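Local coordinates for protein succinate-semialdehyde dehydrogenase (NAD(P)(+)) (Marinobacter aquaeolei, PDB 3RH9) that probably oxidises succinate semialdehyde to succinate with a nicotinamide cofactor, as a member of the aldehyde dehydrogenase family, at residues Ile191-Phe194 with Ser195-Lys199; Arg88-Ile91 with Gly92-Cys96. All coordinates share one frame; numbering follows the deposited sequence.

Overall arrangement
Both contacts are local, each made within a single helix, and they follow one another along the chain without nesting or crossing. Coming from the N terminus, contact 2 is met first, on helix 88-99, where Arg88-Ile91 is followed directly by Gly92-Cys96, so that it closes no more than a helical turn. About a hundred residues later, contact 1 does the same on helix 188-197, the crossover helix between parallel strands 178-181 and 207-209. Their centres are about 13 Å apart. Ala192 joins them: its CB packs 3.9 Å from Ile94 CD1, so the two helices meet directly, with the N-terminal residues Leu8 and Leu9 lying close by.

Contact 1 of 2, residues Ile191-Phe194 with Ser195-Lys199; sequences IAFF and SVMDK
On the last turns of helix 188-197, a Met-aromatic contact brings Met197, a selenomethionine, against Phe193 and Phe194. Its methyl CE lies over a face of each ring. Above Phe194 it is nearly central, 3.6 Å from the ring centroid and 7° off the normal; over Phe193 it is shifted toward the rim, with CE 3.6 Å from CD2. The selenium also sits over the Phe193 face, SE to CZ 3.7 Å. The bend at chi3 (-67°) turns CE back from SE, giving both rings a CH-pi contact with one methyl. This helix is the crossover of a beta-alpha-beta unit in the dinucleotide-binding half of the aldehyde dehydrogenase fold. Phe194 packs on Val207 and Leu209 of the following strand, while Phe193 and Met197 both reach Ile80 of helix 70-86. With an alanine in place of Phe193, SE would probably lose its closer ring and CE one of its two, and a gap would open toward Ile80 and Leu84. Along the backbone, Met197 N bonds to Phe193 O (2.9 Å) and Asp198 N to Phe194 O (2.8 Å), the latter more bent at 131°. The Asp198 carboxylate turns to Tyr15 OH and, weakly, to Trp20 NE1.

Contact 2 of 2, residues Arg88-Ile91 with Gly92-Cys96; sequences REEI and GRILC
Glu90 and Arg93, three residues apart, lie side by side and point the same way, joined in a salt bridge. One bond runs from Arg93 NE to Glu90 OE2, 2.9 Å long, meeting the oxygen on its syn side but tilted out of the carboxylate plane. Arg93 NH2 approaches the other oxygen, OE1, whose position is less certain. Carboxylate and guanidinium are nearly coplanar, 21° apart, and the acid lies along the NE-NH2 edge. Both chains bend to meet: Glu90 leaves with CG opposite its backbone N and then folds at chi2 (65°), while Arg93 runs extended until chi3 (61°) swings NE toward the acid. The pair sits on helix 88-99, on the flank that faces the N-terminal segment, where Ser6 OG lies at Glu90 OE1, a bond as uncertain as that oxygen's position, and the Glu5 carbonyl accepts from Arg93 NH2. The bonds from NE to the acid and from NH2 to Glu5 would tend to fix the rotation of the guanidinium. Beside the pair, the CD1 methyl of Ile94 comes 3.3 Å from the backbone Glu90 O, and the same side chain continues to Leu188 of helix 188-197. Ile91 packs on Thr189 there and on Val110 of helix 103-123. In the backbone, Leu95 N reaches Ile91 O at 2.8 Å and Ile94 N reaches Glu90 O at 3.2 Å, whereas the bond from Gly92 N to Arg88 O is weak.

Contact 1 of 2, residues Ile191-Phe194 with Ser195-Lys199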
loop_
_atom_site.group_PDB
_atom_site.type_symbol
_atom_site.label_atom_id
_atom_site.label_comp_id
_atom_site.label_asym_id
_atom_site.label_seq_id
_atom_site.Cartn_x
_atom_site.Cartn_y
_atom_site.Cartn_z
ATOM N N ILE A 191 8.266 -27.219 -5.643
ATOM C CA ILE A 191 9.449 -28.004 -5.375
ATOM C C ILE A 191 10.335 -28.060 -6.622
ATOM O O ILE A 191 11.547 -27.866 -6.538
ATOM C CB ILE A 191 9.094 -29.401 -4.840
ATOM C CG1 ILE A 191 8.433 -29.260 -3.472
ATOM C CG2 ILE A 191 10.342 -30.242 -4.706
ATOM C CD1 ILE A 191 7.969 -30.547 -2.894
ATOM N N ALA A 192 9.716 -28.284 -7.780
ATOM C CA ALA A 192 10.443 -28.350 -9.047
ATOM C C ALA A 192 11.193 -27.055 -9.335
ATOM O O ALA A 192 12.367 -27.068 -9.714
ATOM C CB ALA A 192 9.495 -28.675 -10.186
ATOM N N PHE A 193 10.501 -25.939 -9.152
ATOM C CA PHE A 193 11.098 -24.616 -9.255
ATOM C C PHE A 193 12.327 -24.467 -8.331
ATOM O O PHE A 193 13.389 -24.006 -8.766
ATOM C CB PHE A 193 10.048 -23.552 -8.942
ATOM C CG PHE A 193 10.491 -22.166 -9.248
ATOM C CD1 PHE A 193 11.278 -21.909 -10.355
ATOM C CD2 PHE A 193 10.115 -21.111 -8.436
ATOM C CE1 PHE A 193 11.689 -20.611 -10.644
ATOM C CE2 PHE A 193 10.514 -19.813 -8.717
ATOM C CZ PHE A 193 11.300 -19.556 -9.819
ATOM N N PHE A 194 12.190 -24.862 -7.068
ATOM C CA PHE A 194 13.310 -24.757 -6.148
ATOM C C PHE A 194 14.431 -25.681 -6.557
ATOM O O PHE A 194 15.597 -25.326 -6.445
ATOM C CB PHE A 194 12.888 -24.998 -4.701
ATOM C CG PHE A 194 12.547 -23.743 -3.976
ATOM C CD1 PHE A 194 13.484 -23.111 -3.191
ATOM C CD2 PHE A 194 11.310 -23.161 -4.118
ATOM C CE1 PHE A 194 13.185 -21.940 -2.525
ATOM C CE2 PHE A 194 11.007 -21.986 -3.451
ATOM C CZ PHE A 194 11.951 -21.374 -2.657
ATOM N N SER A 195 14.085 -26.863 -7.050
ATOM C CA SER A 195 15.106 -27.757 -7.574
ATOM C C SER A 195 15.888 -27.077 -8.696
ATOM O O SER A 195 17.119 -27.166 -8.734
ATOM C CB SER A 195 14.499 -29.065 -8.074
ATOM O OG SER A 195 15.518 -29.907 -8.581
ATOM N N VAL A 196 15.181 -26.394 -9.601
ATOM C CA VAL A 196 15.852 -25.674 -10.683
ATOM C C VAL A 196 16.719 -24.513 -10.180
ATOM O O VAL A 196 17.802 -24.299 -10.703
ATOM C CB VAL A 196 14.879 -25.191 -11.801
ATOM C CG1 VAL A 196 15.581 -24.215 -12.759
ATOM C CG2 VAL A 196 14.340 -26.368 -12.582
HETATM N N MSE A 197 16.258 -23.777 -9.169
HETATM C CA MSE A 197 17.017 -22.634 -8.637
HETATM C C MSE A 197 18.201 -23.064 -7.780
HETATM O O MSE A 197 19.161 -22.314 -7.587
HETATM C CB MSE A 197 16.126 -21.729 -7.787
HETATM C CG MSE A 197 15.149 -20.901 -8.577
HETATM SE SE MSE A 197 14.164 -19.602 -7.482
HETATM C CE MSE A 197 13.106 -20.875 -6.406
ATOM N N ASP A 198 18.103 -24.272 -7.251
ATOM C CA ASP A 198 19.078 -24.805 -6.328
ATOM C C ASP A 198 20.412 -24.974 -7.038
ATOM O O ASP A 198 21.451 -25.103 -6.406
ATOM C CB ASP A 198 18.568 -26.149 -5.832
ATOM C CG ASP A 198 19.585 -26.890 -5.009
ATOM O OD1 ASP A 198 20.258 -26.233 -4.183
ATOM O OD2 ASP A 198 19.701 -28.129 -5.185
ATOM N N LYS A 199 20.374 -24.954 -8.366
ATOM C CA LYS A 199 21.564 -25.192 -9.168
ATOM C C LYS A 199 21.998 -23.932 -9.886
ATOM O O LYS A 199 22.556 -23.996 -10.979
ATOM C CB LYS A 199 21.308 -26.325 -10.165
ATOM C CG LYS A 199 20.982 -27.631 -9.456
ATOM C CD LYS A 199 20.754 -28.799 -10.408
ATOM C CE LYS A 199 20.195 -30.022 -9.645
ATOM N NZ LYS A 199 20.852 -30.291 -8.324
#

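Contact 2 of 2, residues Arg88-Ile91 with Gly92-Cys96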
loop_
_atom_site.group_PDB
_atom_site.type_symbol
_atom_site.label_atom_id
_atom_site.label_comp_id
_atom_site.label_asym_id
_atom_site.label_seq_id
_atom_site.Cartn_x
_atom_site.Cartn_y
_atom_site.Cartn_z
ATOM N N ARG A 88 11.004 -26.313 -19.020
ATOM C CA ARG A 88 9.646 -25.895 -19.306
ATOM C C ARG A 88 8.682 -27.064 -19.543
ATOM O O ARG A 88 7.478 -26.951 -19.319
ATOM C CB ARG A 88 9.678 -24.942 -20.505
ATOM C CG ARG A 88 8.546 -25.101 -21.469
ATOM C CD ARG A 88 8.866 -24.473 -22.800
ATOM N NE ARG A 88 8.062 -25.139 -23.807
ATOM C CZ ARG A 88 6.836 -24.768 -24.166
ATOM N NH1 ARG A 88 6.264 -23.693 -23.626
ATOM N NH2 ARG A 88 6.182 -25.471 -25.087
ATOM N N GLU A 89 9.205 -28.200 -19.975
ATOM C CA GLU A 89 8.323 -29.307 -20.282
ATOM C C GLU A 89 8.105 -30.221 -19.083
ATOM O O GLU A 89 7.016 -30.778 -18.919
ATOM C CB GLU A 89 8.823 -30.081 -21.503
ATOM C CG GLU A 89 8.340 -31.514 -21.581
ATOM C CD GLU A 89 8.717 -32.183 -22.885
ATOM O OE1 GLU A 89 8.829 -31.468 -23.906
ATOM O OE2 GLU A 89 8.888 -33.422 -22.892
ATOM N N GLU A 90 9.121 -30.365 -18.237
ATOM C CA GLU A 90 9.000 -31.227 -17.054
ATOM C C GLU A 90 8.276 -30.540 -15.896
ATOM O O GLU A 90 7.642 -31.199 -15.061
ATOM C CB GLU A 90 10.369 -31.733 -16.598
ATOM C CG GLU A 90 10.341 -32.505 -15.289
ATOM C CD GLU A 90 9.553 -33.812 -15.365
ATOM O OE1 GLU A 90 9.449 -34.512 -14.331
ATOM O OE2 GLU A 90 9.042 -34.148 -16.458
ATOM N N ILE A 91 8.381 -29.216 -15.841
ATOM C CA ILE A 91 7.630 -28.445 -14.858
ATOM C C ILE A 91 6.174 -28.409 -15.308
ATOM O O ILE A 91 5.263 -28.634 -14.518
ATOM C CB ILE A 91 8.193 -27.030 -14.701
ATOM C CG1 ILE A 91 9.554 -27.091 -14.018
ATOM C CG2 ILE A 91 7.238 -26.164 -13.910
ATOM C CD1 ILE A 91 10.266 -25.794 -13.985
ATOM N N GLY A 92 5.975 -28.154 -16.595
ATOM C CA GLY A 92 4.673 -28.314 -17.213
ATOM C C GLY A 92 4.033 -29.660 -16.901
ATOM O O GLY A 92 2.823 -29.742 -16.731
ATOM N N ARG A 93 4.836 -30.718 -16.815
ATOM C CA ARG A 93 4.294 -32.050 -16.526
ATOM C C ARG A 93 3.757 -32.105 -15.115
ATOM O O ARG A 93 2.588 -32.423 -14.893
ATOM C CB ARG A 93 5.344 -33.142 -16.712
ATOM C CG ARG A 93 4.741 -34.525 -16.867
ATOM C CD ARG A 93 5.799 -35.603 -17.059
ATOM N NE ARG A 93 6.705 -35.695 -15.912
ATOM C CZ ARG A 93 6.691 -36.672 -15.009
ATOM N NH1 ARG A 93 5.821 -37.665 -15.121
ATOM N NH2 ARG A 93 7.556 -36.662 -14.002
ATOM N N ILE A 94 4.626 -31.792 -14.164
ATOM C CA ILE A 94 4.251 -31.753 -12.758
ATOM C C ILE A 94 3.085 -30.790 -12.502
ATOM O O ILE A 94 2.227 -31.038 -11.655
ATOM C CB ILE A 94 5.461 -31.363 -11.887
ATOM C CG1 ILE A 94 6.570 -32.406 -12.048
ATOM C CG2 ILE A 94 5.063 -31.242 -10.436
ATOM C CD1 ILE A 94 7.960 -31.874 -11.803
ATOM N N LEU A 95 3.050 -29.688 -13.237
ATOM C CA LEU A 95 1.989 -28.727 -13.057
ATOM C C LEU A 95 0.679 -29.388 -13.470
ATOM O O LEU A 95 -0.314 -29.388 -12.732
ATOM C CB LEU A 95 2.255 -27.497 -13.914
ATOM C CG LEU A 95 1.550 -26.222 -13.461
ATOM C CD1 LEU A 95 2.319 -24.996 -13.908
ATOM C CD2 LEU A 95 0.114 -26.179 -13.967
ATOM N N CYS A 96 0.701 -29.969 -14.659
ATOM C CA CYS A 96 -0.461 -30.620 -15.224
ATOM C C CYS A 96 -1.074 -31.625 -14.256
ATOM O O CYS A 96 -2.296 -31.654 -14.043
ATOM C CB CYS A 96 -0.063 -31.337 -16.506
ATOM S SG CYS A 96 -1.398 -32.264 -17.239
#